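Local coordinates for beta-galactosidase (Bacillus circulans, PDB 4MAD), which probably hydrolyses terminal non-reducing beta-D-galactose residues from beta-D-galactosides, as a member of glycosyl hydrolase family 35, at residues E507-N511 against F512-H516. Sequence-based numbering, arbitrary orientation.
Sequences EVKEN and FPYFH
K509 and F512 close a type II beta turn whose backbone bond, from F512 N to K509 O, is weak at 3.4 Å, with N511 in the third position, where such a turn needs a positive phi (73°), and the chain reverses obliquely, its two runs 125° apart, bringing V508 alongside Y514. The pair K509 and F512 illustrates how a turn brings its end side chains together: K509 CE sits over the centre of the F512 ring, 4.2 Å from the centroid, and NZ adds a cation-pi contact over the face at 4.6 Å. A bend in the lysine chain at chi3 (-100°) lays these atoms there, while E510 O approaches the ring edge at CD2. The same lysine skirts Y514, with CE 3.3 Å from OH. V508 CG2 covers a face of the tyrosine ring off-centre, 3.8 Å from CD1, in a CH-pi contact. A serine in place of Y514 would probably leave V508 CG2 without the ring face it packs on and open a gap beside K509 CG and CE. Y514 begins strand 514-522, between strands 569-577 and 357-366 of an antiparallel sheet; H581 meets its ring edge-to-face, and Y423 OH of strand 419-424 hydrogen-bonds N511 O, joining the turn to a second sheet.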
ATOM      1  N   GLU A 507      15.713  31.305   8.528  1.00 47.59           N
ATOM      2  CA  GLU A 507      16.466  30.289   9.256  1.00 45.51           C
ATOM      3  C   GLU A 507      15.788  28.948   9.054  1.00 40.11           C
ATOM      4  O   GLU A 507      14.609  28.913   8.887  1.00 38.28           O
ATOM      5  CB  GLU A 507      16.454  30.688  10.766  1.00 46.59           C
ATOM      6  CG  GLU A 507      16.521  29.549  11.812  1.00 53.49           C
ATOM      7  CD  GLU A 507      15.948  29.888  13.210  1.00 60.06           C
ATOM      8  OE1 GLU A 507      16.705  29.912  14.194  1.00 54.07           O
ATOM      9  OE2 GLU A 507      14.722  30.103  13.329  1.00 63.06           O
ATOM     10  N   VAL A 508      16.572  27.875   9.128  1.00 34.81           N
ATOM     11  CA  VAL A 508      16.068  26.507   9.152  1.00 30.77           C
ATOM     12  C   VAL A 508      16.806  25.747  10.255  1.00 29.46           C
ATOM     13  O   VAL A 508      18.029  25.828  10.355  1.00 30.74           O
ATOM     14  CB  VAL A 508      16.289  25.796   7.806  1.00 31.54           C
ATOM     15  CG1 VAL A 508      16.359  24.290   8.008  1.00 33.61           C
ATOM     16  CG2 VAL A 508      15.182  26.159   6.827  1.00 28.27           C
ATOM     17  N   LYS A 509      16.065  25.021  11.088  1.00 26.43           N
ATOM     18  CA  LYS A 509      16.646  24.373  12.248  1.00 23.96           C
ATOM     19  C   LYS A 509      16.684  22.873  12.117  1.00 23.42           C
ATOM     20  O   LYS A 509      15.729  22.262  11.786  1.00 18.83           O
ATOM     21  CB  LYS A 509      15.848  24.725  13.494  1.00 27.78           C
ATOM     22  CG  LYS A 509      15.573  26.140  13.666  1.00 29.68           C
ATOM     23  CD  LYS A 509      14.827  26.434  14.962  1.00 42.97           C
ATOM     24  CE  LYS A 509      13.377  26.627  14.783  1.00 36.40           C
ATOM     25  NZ  LYS A 509      12.764  27.258  15.937  1.00 38.14           N
ATOM     26  N   GLU A 510      17.834  22.304  12.407  1.00 24.22           N
ATOM     27  CA  GLU A 510      17.986  20.881  12.362  1.00 23.17           C
ATOM     28  C   GLU A 510      17.076  20.260  13.402  1.00 21.48           C
ATOM     29  O   GLU A 510      16.819  20.859  14.379  1.00 22.61           O
ATOM     30  CB  GLU A 510      19.406  20.510  12.641  1.00 22.45           C
ATOM     31  CG  GLU A 510      20.321  21.038  11.628  1.00 28.18           C
ATOM     32  CD  GLU A 510      20.186  20.320  10.299  1.00 29.10           C
ATOM     33  OE1 GLU A 510      20.823  19.296  10.166  1.00 31.87           O
ATOM     34  OE2 GLU A 510      19.463  20.774   9.425  1.00 24.11           O
ATOM     35  N   ASN A 511      16.556  19.086  13.131  1.00 20.71           N
ATOM     36  CA  ASN A 511      15.709  18.360  14.059  1.00 21.85           C
ATOM     37  C   ASN A 511      14.314  18.908  14.247  1.00 20.77           C
ATOM     38  O   ASN A 511      13.559  18.389  15.008  1.00 20.33           O
ATOM     39  CB  ASN A 511      16.425  18.100  15.358  1.00 22.19           C
ATOM     40  CG  ASN A 511      17.536  17.152  15.185  1.00 26.38           C
ATOM     41  OD1 ASN A 511      18.613  17.405  15.592  1.00 35.91           O
ATOM     42  ND2 ASN A 511      17.284  16.074  14.536  1.00 25.14           N
ATOM     43  N   PHE A 512      13.990  19.874  13.426  1.00 18.10           N
ATOM     44  CA  PHE A 512      12.655  20.386  13.283  1.00 18.06           C
ATOM     45  C   PHE A 512      12.191  20.167  11.832  1.00 16.55           C
ATOM     46  O   PHE A 512      12.922  20.360  10.924  1.00 15.64           O
ATOM     47  CB  PHE A 512      12.615  21.871  13.551  1.00 17.19           C
ATOM     48  CG  PHE A 512      12.814  22.259  14.979  1.00 21.22           C
ATOM     49  CD1 PHE A 512      11.787  22.771  15.718  1.00 22.79           C
ATOM     50  CD2 PHE A 512      14.017  22.160  15.564  1.00 19.45           C
ATOM     51  CE1 PHE A 512      11.997  23.163  16.992  1.00 28.00           C
ATOM     52  CE2 PHE A 512      14.208  22.571  16.821  1.00 26.94           C
ATOM     53  CZ  PHE A 512      13.199  23.039  17.538  1.00 20.87           C
ATOM     54  N   PRO A 513      10.957  19.762  11.648  1.00 19.65           N
ATOM     55  CA  PRO A 513      10.497  19.546  10.288  1.00 18.17           C
ATOM     56  C   PRO A 513      10.280  20.864   9.585  1.00 20.57           C
ATOM     57  O   PRO A 513       9.678  21.719  10.130  1.00 19.01           O
ATOM     58  CB  PRO A 513       9.187  18.769  10.477  1.00 17.65           C
ATOM     59  CG  PRO A 513       9.291  18.196  11.750  1.00 19.09           C
ATOM     60  CD  PRO A 513       9.986  19.183  12.572  1.00 20.63           C
ATOM     61  N   TYR A 514      10.747  20.953   8.358  1.00 17.46           N
ATOM     62  CA  TYR A 514      10.504  22.095   7.525  1.00 17.43           C
ATOM     63  C   TYR A 514      10.047  21.686   6.147  1.00 16.68           C
ATOM     64  O   TYR A 514      10.509  20.733   5.632  1.00 18.78           O
ATOM     65  CB  TYR A 514      11.749  22.925   7.373  1.00 17.53           C
ATOM     66  CG  TYR A 514      12.008  23.893   8.456  1.00 19.47           C
ATOM     67  CD1 TYR A 514      11.756  25.238   8.295  1.00 21.65           C
ATOM     68  CD2 TYR A 514      12.525  23.478   9.648  1.00 21.96           C
ATOM     69  CE1 TYR A 514      12.026  26.115   9.288  1.00 24.65           C
ATOM     70  CE2 TYR A 514      12.779  24.341  10.634  1.00 25.10           C
ATOM     71  CZ  TYR A 514      12.544  25.650  10.466  1.00 28.00           C
ATOM     72  OH  TYR A 514      12.790  26.497  11.489  1.00 27.17           O
ATOM     73  N   PHE A 515       9.139  22.453   5.584  1.00 15.47           N
ATOM     74  CA  PHE A 515       8.810  22.404   4.200  1.00 14.55           C
ATOM     75  C   PHE A 515       9.830  23.219   3.381  1.00 16.43           C
ATOM     76  O   PHE A 515      10.157  24.303   3.737  1.00 19.61           O
ATOM     77  CB  PHE A 515       7.423  22.946   3.961  1.00 15.32           C
ATOM     78  CG  PHE A 515       6.332  22.143   4.613  1.00 16.97           C
ATOM     79  CD1 PHE A 515       5.774  21.079   3.995  1.00 19.23           C
ATOM     80  CD2 PHE A 515       5.865  22.476   5.856  1.00 18.22           C
ATOM     81  CE1 PHE A 515       4.800  20.381   4.569  1.00 20.22           C
ATOM     82  CE2 PHE A 515       4.889  21.777   6.413  1.00 17.50           C
ATOM     83  CZ  PHE A 515       4.361  20.725   5.780  1.00 21.37           C
ATOM     84  N   HIS A 516      10.302  22.694   2.302  1.00 16.22           N
ATOM     85  CA  HIS A 516      11.258  23.379   1.514  1.00 15.68           C
ATOM     86  C   HIS A 516      10.636  23.505   0.140  1.00 16.96           C
ATOM     87  O   HIS A 516      10.159  22.550  -0.360  1.00 20.43           O
ATOM     88  CB  HIS A 516      12.468  22.531   1.403  1.00 17.80           C
ATOM     89  CG  HIS A 516      13.198  22.357   2.680  1.00 17.20           C
ATOM     90  ND1 HIS A 516      13.923  23.355   3.252  1.00 22.33           N
ATOM     91  CD2 HIS A 516      13.319  21.297   3.498  1.00 22.03           C
ATOM     92  CE1 HIS A 516      14.476  22.914   4.360  1.00 20.01           C
ATOM     93  NE2 HIS A 516      14.110  21.672   4.541  1.00 18.07           N
TER